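Long-range contacts in epoxide hydrolase (Aspergillus niger, PDB 3G02), which probably hydrolyses epoxides to vicinal diols, and is present here as an enantioselective variant obtained by directed evolution: residues F6-P10 with F99-F103; A109-A113 with F183-I188. The protein carries 9 engineered substitutions. One frame throughout, in Å; residues are numbered along the deposited sequence.

Contact 1: residues F6-P10 with F99-F103; sequences FAKFP and FAALF
The Phe103 ring is held between Pro10 on one face and Ala101 on the other. The contact fastens the N-terminal arm to the end of strand 95-102, the second strand of the alpha/beta-hydrolase sheet. CD of Pro10 sits over the Phe103 face in a CH-pi contact, 4.1 Å from the ring centroid. On the opposite face CB of Ala101, two residues back, in the strand that leads up to Phe103, lies 3.5 Å above the ring plane and toward the rim. CD1 and CE1 of Phe9 meet CE2 of Phe103, with the ring planes at 62°. Farther along, CZ of Phe9 comes in at the edge of the Phe99 ring, in its plane, 3.9 Å from Phe99 CZ. Phe88 of strand 87-92 also meets both the Phe9 and Phe99 rings.

The arm has no regular structure and does not join the sheet as a strand. At its start, CB of Phe6 rests on CD2 of Leu102. With CG opposite the carbonyl carbon (chi1 -60°), the Phe6 ring is carried on toward Pro138, Leu141 and Arg133.

The backbones are tied by one direct hydrogen bond, from Phe103 N to Phe6 O, 2.8 Å long and fairly straight at 164°. CA of Phe6 also makes a C-H...O contact with Phe103 O. That carbonyl oxygen has a further partner in water 1, which gives it a hydrogen bond of 2.8 Å and accepts a longer one, 3.2 Å, from Lys8 N.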
loop_
_atom_site.group_PDB
_atom_site.type_symbol
_atom_site.label_atom_id
_atom_site.label_comp_id
_atom_site.label_asym_id
_atom_site.label_seq_id
_atom_site.Cartn_x
_atom_site.Cartn_y
_atom_site.Cartn_z
ATOM N N PHE A 6 -14.544 -36.920 16.292
ATOM C CA PHE A 6 -14.574 -36.238 14.988
ATOM C C PHE A 6 -13.232 -36.252 14.244
ATOM O O PHE A 6 -13.103 -35.628 13.188
ATOM C CB PHE A 6 -15.066 -34.789 15.120
ATOM C CG PHE A 6 -16.458 -34.655 15.677
ATOM C CD1 PHE A 6 -17.569 -34.817 14.860
ATOM C CD2 PHE A 6 -16.652 -34.329 17.013
ATOM C CE1 PHE A 6 -18.860 -34.672 15.369
ATOM C CE2 PHE A 6 -17.939 -34.188 17.533
ATOM C CZ PHE A 6 -19.039 -34.353 16.709
ATOM N N ALA A 7 -12.250 -36.967 14.787
ATOM C CA ALA A 7 -10.884 -36.950 14.244
ATOM C C ALA A 7 -10.531 -38.183 13.408
ATOM O O ALA A 7 -9.415 -38.290 12.895
ATOM C CB ALA A 7 -9.870 -36.760 15.367
ATOM N N LYS A 8 -11.477 -39.106 13.272
ATOM C CA LYS A 8 -11.256 -40.315 12.484
ATOM C C LYS A 8 -11.448 -40.025 10.996
ATOM O O LYS A 8 -12.523 -39.602 10.570
ATOM C CB LYS A 8 -12.197 -41.435 12.951
ATOM C CG LYS A 8 -12.029 -42.753 12.207
ATOM C CD LYS A 8 -13.083 -43.762 12.637
ATOM C CE LYS A 8 -13.262 -44.848 11.586
ATOM N NZ LYS A 8 -14.430 -45.724 11.889
ATOM N N PHE A 9 -10.396 -40.254 10.210
ATOM C CA PHE A 9 -10.467 -40.093 8.759
ATOM C C PHE A 9 -11.527 -41.014 8.164
ATOM O O PHE A 9 -11.750 -42.113 8.690
ATOM C CB PHE A 9 -9.108 -40.406 8.123
ATOM C CG PHE A 9 -8.162 -39.229 8.056
ATOM C CD1 PHE A 9 -8.264 -38.160 8.948
ATOM C CD2 PHE A 9 -7.140 -39.214 7.114
ATOM C CE1 PHE A 9 -7.380 -37.085 8.882
ATOM C CE2 PHE A 9 -6.249 -38.152 7.043
ATOM C CZ PHE A 9 -6.369 -37.082 7.926
ATOM N N PRO A 10 -12.187 -40.578 7.071
ATOM C CA PRO A 10 -13.136 -41.444 6.369
ATOM C C PRO A 10 -12.466 -42.736 5.909
ATOM O O PRO A 10 -11.259 -42.750 5.650
ATOM C CB PRO A 10 -13.548 -40.604 5.159
ATOM C CG PRO A 10 -13.312 -39.197 5.590
ATOM C CD PRO A 10 -12.089 -39.252 6.433
ATOM N N PHE A 99 -4.958 -28.463 7.803
ATOM C CA PHE A 99 -6.413 -28.343 7.803
ATOM C C PHE A 99 -7.002 -28.697 9.152
ATOM O O PHE A 99 -6.462 -29.535 9.872
ATOM C CB PHE A 99 -7.077 -29.165 6.678
ATOM C CG PHE A 99 -6.789 -30.648 6.726
ATOM C CD1 PHE A 99 -5.643 -31.167 6.130
ATOM C CD2 PHE A 99 -7.692 -31.525 7.322
ATOM C CE1 PHE A 99 -5.384 -32.539 6.153
ATOM C CE2 PHE A 99 -7.440 -32.896 7.354
ATOM C CZ PHE A 99 -6.289 -33.403 6.765
ATOM N N ALA A 100 -8.093 -28.017 9.500
ATOM C CA ALA A 100 -8.928 -28.408 10.623
ATOM C C ALA A 100 -10.103 -29.181 10.041
ATOM O O ALA A 100 -10.459 -29.007 8.873
ATOM C CB ALA A 100 -9.418 -27.184 11.377
ATOM N N ALA A 101 -10.707 -30.052 10.847
ATOM C CA ALA A 101 -11.812 -30.860 10.345
ATOM C C ALA A 101 -12.717 -31.384 11.439
ATOM O O ALA A 101 -12.275 -31.630 12.556
ATOM C CB ALA A 101 -11.285 -32.034 9.522
ATOM N N LEU A 102 -13.990 -31.547 11.090
ATOM C CA LEU A 102 -14.879 -32.430 11.831
ATOM C C LEU A 102 -15.294 -33.519 10.860
ATOM O O LEU A 102 -15.989 -33.252 9.880
ATOM C CB LEU A 102 -16.117 -31.695 12.353
ATOM C CG LEU A 102 -15.942 -30.651 13.458
ATOM C CD1 LEU A 102 -17.301 -30.042 13.776
ATOM C CD2 LEU A 102 -15.311 -31.224 14.720
ATOM N N PHE A 103 -14.833 -34.740 11.123
ATOM C CA PHE A 103 -15.205 -35.884 10.305
ATOM C C PHE A 103 -16.357 -36.655 10.927
ATOM O O PHE A 103 -16.342 -36.963 12.118
ATOM C CB PHE A 103 -14.015 -36.823 10.097
ATOM C CG PHE A 103 -12.928 -36.248 9.234
ATOM C CD1 PHE A 103 -13.155 -35.987 7.887
ATOM C CD2 PHE A 103 -11.676 -35.982 9.770
ATOM C CE1 PHE A 103 -12.146 -35.453 7.085
ATOM C CE2 PHE A 103 -10.659 -35.453 8.977
ATOM C CZ PHE A 103 -10.896 -35.193 7.635
HETATM O O HOH W 1 -14.638 -39.032 13.022
#

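Contact 2: residues A109-A113 with F183-I188; sequences AVPIA and FGSGYI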
loop_
_atom_site.group_PDB
_atom_site.type_symbol
_atom_site.label_atom_id
_atom_site.label_comp_id
_atom_site.label_asym_id
_atom_site.label_seq_id
_atom_site.Cartn_x
_atom_site.Cartn_y
_atom_site.Cartn_z
ATOM N N ALA A 109 -22.226 -39.293 4.832
ATOM C CA ALA A 109 -21.919 -37.894 5.161
ATOM C C ALA A 109 -21.467 -37.099 3.941
ATOM O O ALA A 109 -20.648 -37.574 3.153
ATOM C CB ALA A 109 -20.875 -37.823 6.258
ATOM N N VAL A 110 -22.009 -35.892 3.794
ATOM C CA VAL A 110 -21.672 -35.019 2.669
ATOM C C VAL A 110 -20.334 -34.319 2.926
ATOM O O VAL A 110 -20.191 -33.601 3.916
ATOM C CB VAL A 110 -22.763 -33.946 2.415
ATOM C CG1 VAL A 110 -22.450 -33.154 1.148
ATOM C CG2 VAL A 110 -24.147 -34.579 2.324
ATOM N N PRO A 111 -19.342 -34.529 2.040
ATOM C CA PRO A 111 -18.064 -33.832 2.203
ATOM C C PRO A 111 -18.143 -32.364 1.788
ATOM O O PRO A 111 -18.571 -32.053 0.678
ATOM C CB PRO A 111 -17.127 -34.584 1.251
ATOM C CG PRO A 111 -17.905 -35.821 0.805
ATOM C CD PRO A 111 -19.327 -35.427 0.871
ATOM N N ILE A 112 -17.738 -31.474 2.692
ATOM C CA ILE A 112 -17.703 -30.042 2.400
ATOM C C ILE A 112 -16.336 -29.489 2.785
ATOM O O ILE A 112 -15.835 -29.772 3.871
ATOM C CB ILE A 112 -18.804 -29.248 3.170
ATOM C CG1 ILE A 112 -20.188 -29.886 2.994
ATOM C CG2 ILE A 112 -18.847 -27.787 2.701
ATOM C CD1 ILE A 112 -21.246 -29.330 3.940
ATOM N N ALA A 113 -15.737 -28.714 1.881
ATOM C CA ALA A 113 -14.561 -27.912 2.228
ATOM C C ALA A 113 -14.974 -26.453 2.280
ATOM O O ALA A 113 -15.653 -25.962 1.382
ATOM C CB ALA A 113 -13.431 -28.113 1.221
ATOM N N PHE A 183 -12.833 -38.206 -0.912
ATOM C CA PHE A 183 -14.025 -37.565 -1.458
ATOM C C PHE A 183 -14.018 -37.395 -2.981
ATOM O O PHE A 183 -14.701 -36.526 -3.520
ATOM C CB PHE A 183 -14.285 -36.225 -0.754
ATOM C CG PHE A 183 -14.230 -36.301 0.750
ATOM C CD1 PHE A 183 -14.886 -37.321 1.447
ATOM C CD2 PHE A 183 -13.541 -35.334 1.475
ATOM C CE1 PHE A 183 -14.840 -37.378 2.839
ATOM C CE2 PHE A 183 -13.489 -35.380 2.867
ATOM C CZ PHE A 183 -14.139 -36.401 3.553
ATOM N N GLY A 184 -13.263 -38.255 -3.666
ATOM C CA GLY A 184 -13.219 -38.266 -5.129
ATOM C C GLY A 184 -14.573 -38.438 -5.801
ATOM O O GLY A 184 -14.782 -37.952 -6.912
ATOM N N SER A 185 -15.491 -39.125 -5.121
ATOM C CA SER A 185 -16.847 -39.346 -5.629
ATOM C C SER A 185 -17.729 -38.099 -5.569
ATOM O O SER A 185 -18.787 -38.055 -6.200
ATOM C CB SER A 185 -17.522 -40.501 -4.887
ATOM O OG SER A 185 -17.655 -40.220 -3.504
ATOM N N GLY A 186 -17.302 -37.091 -4.809
ATOM C CA GLY A 186 -18.026 -35.829 -4.772
ATOM C C GLY A 186 -17.870 -35.046 -3.488
ATOM O O GLY A 186 -17.853 -35.615 -2.397
ATOM N N TYR A 187 -17.751 -33.730 -3.631
ATOM C CA TYR A 187 -17.731 -32.828 -2.483
ATOM C C TYR A 187 -18.365 -31.493 -2.849
ATOM O O TYR A 187 -18.537 -31.178 -4.029
ATOM C CB TYR A 187 -16.306 -32.623 -1.949
ATOM C CG TYR A 187 -15.331 -32.043 -2.953
ATOM C CD1 TYR A 187 -15.262 -30.665 -3.177
ATOM C CD2 TYR A 187 -14.474 -32.868 -3.673
ATOM C CE1 TYR A 187 -14.369 -30.130 -4.101
ATOM C CE2 TYR A 187 -13.570 -32.342 -4.591
ATOM C CZ TYR A 187 -13.527 -30.975 -4.800
ATOM O OH TYR A 187 -12.642 -30.452 -5.712
ATOM N N ILE A 188 -18.706 -30.718 -1.821
ATOM C CA ILE A 188 -19.250 -29.378 -1.989
ATOM C C ILE A 188 -18.230 -28.370 -1.460
ATOM O O ILE A 188 -17.493 -28.663 -0.516
ATOM C CB ILE A 188 -20.604 -29.223 -1.249
ATOM C CG1 ILE A 188 -21.645 -30.168 -1.862
ATOM C CG2 ILE A 188 -21.105 -27.776 -1.293
ATOM C CD1 ILE A 188 -22.952 -30.226 -1.105
#
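Pro111 and Phe183 make the main side-chain contact. CB of Pro111 stands over one face of the Phe183 ring in a CH-pi contact, 3.5 Å from the centroid and 18° off the ring normal. It is not centred, and CG of Phe183 is the nearest ring atom. Phe183 has CG opposite its carbonyl carbon (chi1 -48°), which swings the ring under the proline. Beyond the segments the Phe183 ring also meets that of His144 in the neighbouring strand.

Two backbone hydrogen bonds join the strands. Ile188 N gives one to Pro111 O, 2.8 Å long. Ile188 O accepts the other from Ala113 N at 3.0 Å. Ile188 thus bonds to the residues before and after Ile112, as a parallel bridge requires. Two C-H...O contacts add to them, from Tyr187 CA to Pro111 O and from Ile112 CA to Ile188 O.

The aliphatic packing is lighter. CD1 of Ile188 touches CG1 of Val110 at 3.7 Å. Ile112 and Ile188 point to the same face of the sheet, where Val393 of helix 382-396 packs on both. CB of Tyr187 meets CB of Pro111, while its ring turns off from Pro111, and its OH is hydrogen-bonded to Asp175 of helix 167-180.

A type I turn, Phe183 to Gly186, precedes the second strand, closed by Gly186 N to Phe183 O at 3.0 Å. At Gly186 the chain takes a conformation in which a side chain would run into the carbonyl O of Ser185. This pairing of strands 110-115 and 187-191 belongs to the parallel part of the central, mixed sheet of the alpha/beta-hydrolase fold; strand 187-191 leads into the turn with the predicted nucleophile, Asp193, consistent with the nucleophile elbow of this fold.

In the fold
Both contacts involve strands of one mixed sheet. Strand 143-148 lies between strands 95-102 and 110-115 and so separates them. Contact 1 is partly buried and ties an irregular arm to a strand end; aromatic rings, one direct backbone bond and a water do the work. Contact 2 is wholly buried and pairs two parallel strands inside the sheet, through regular backbone bonds, a proline on a phenylalanine ring and some aliphatic packing. The two meet at Phe183: its CZ lies 3.6 Å from Pro10 CG and 4.2 Å from Phe103 CE1. Pro10 therefore touches a phenylalanine in each contact. The annotated active-site residues lie away from both.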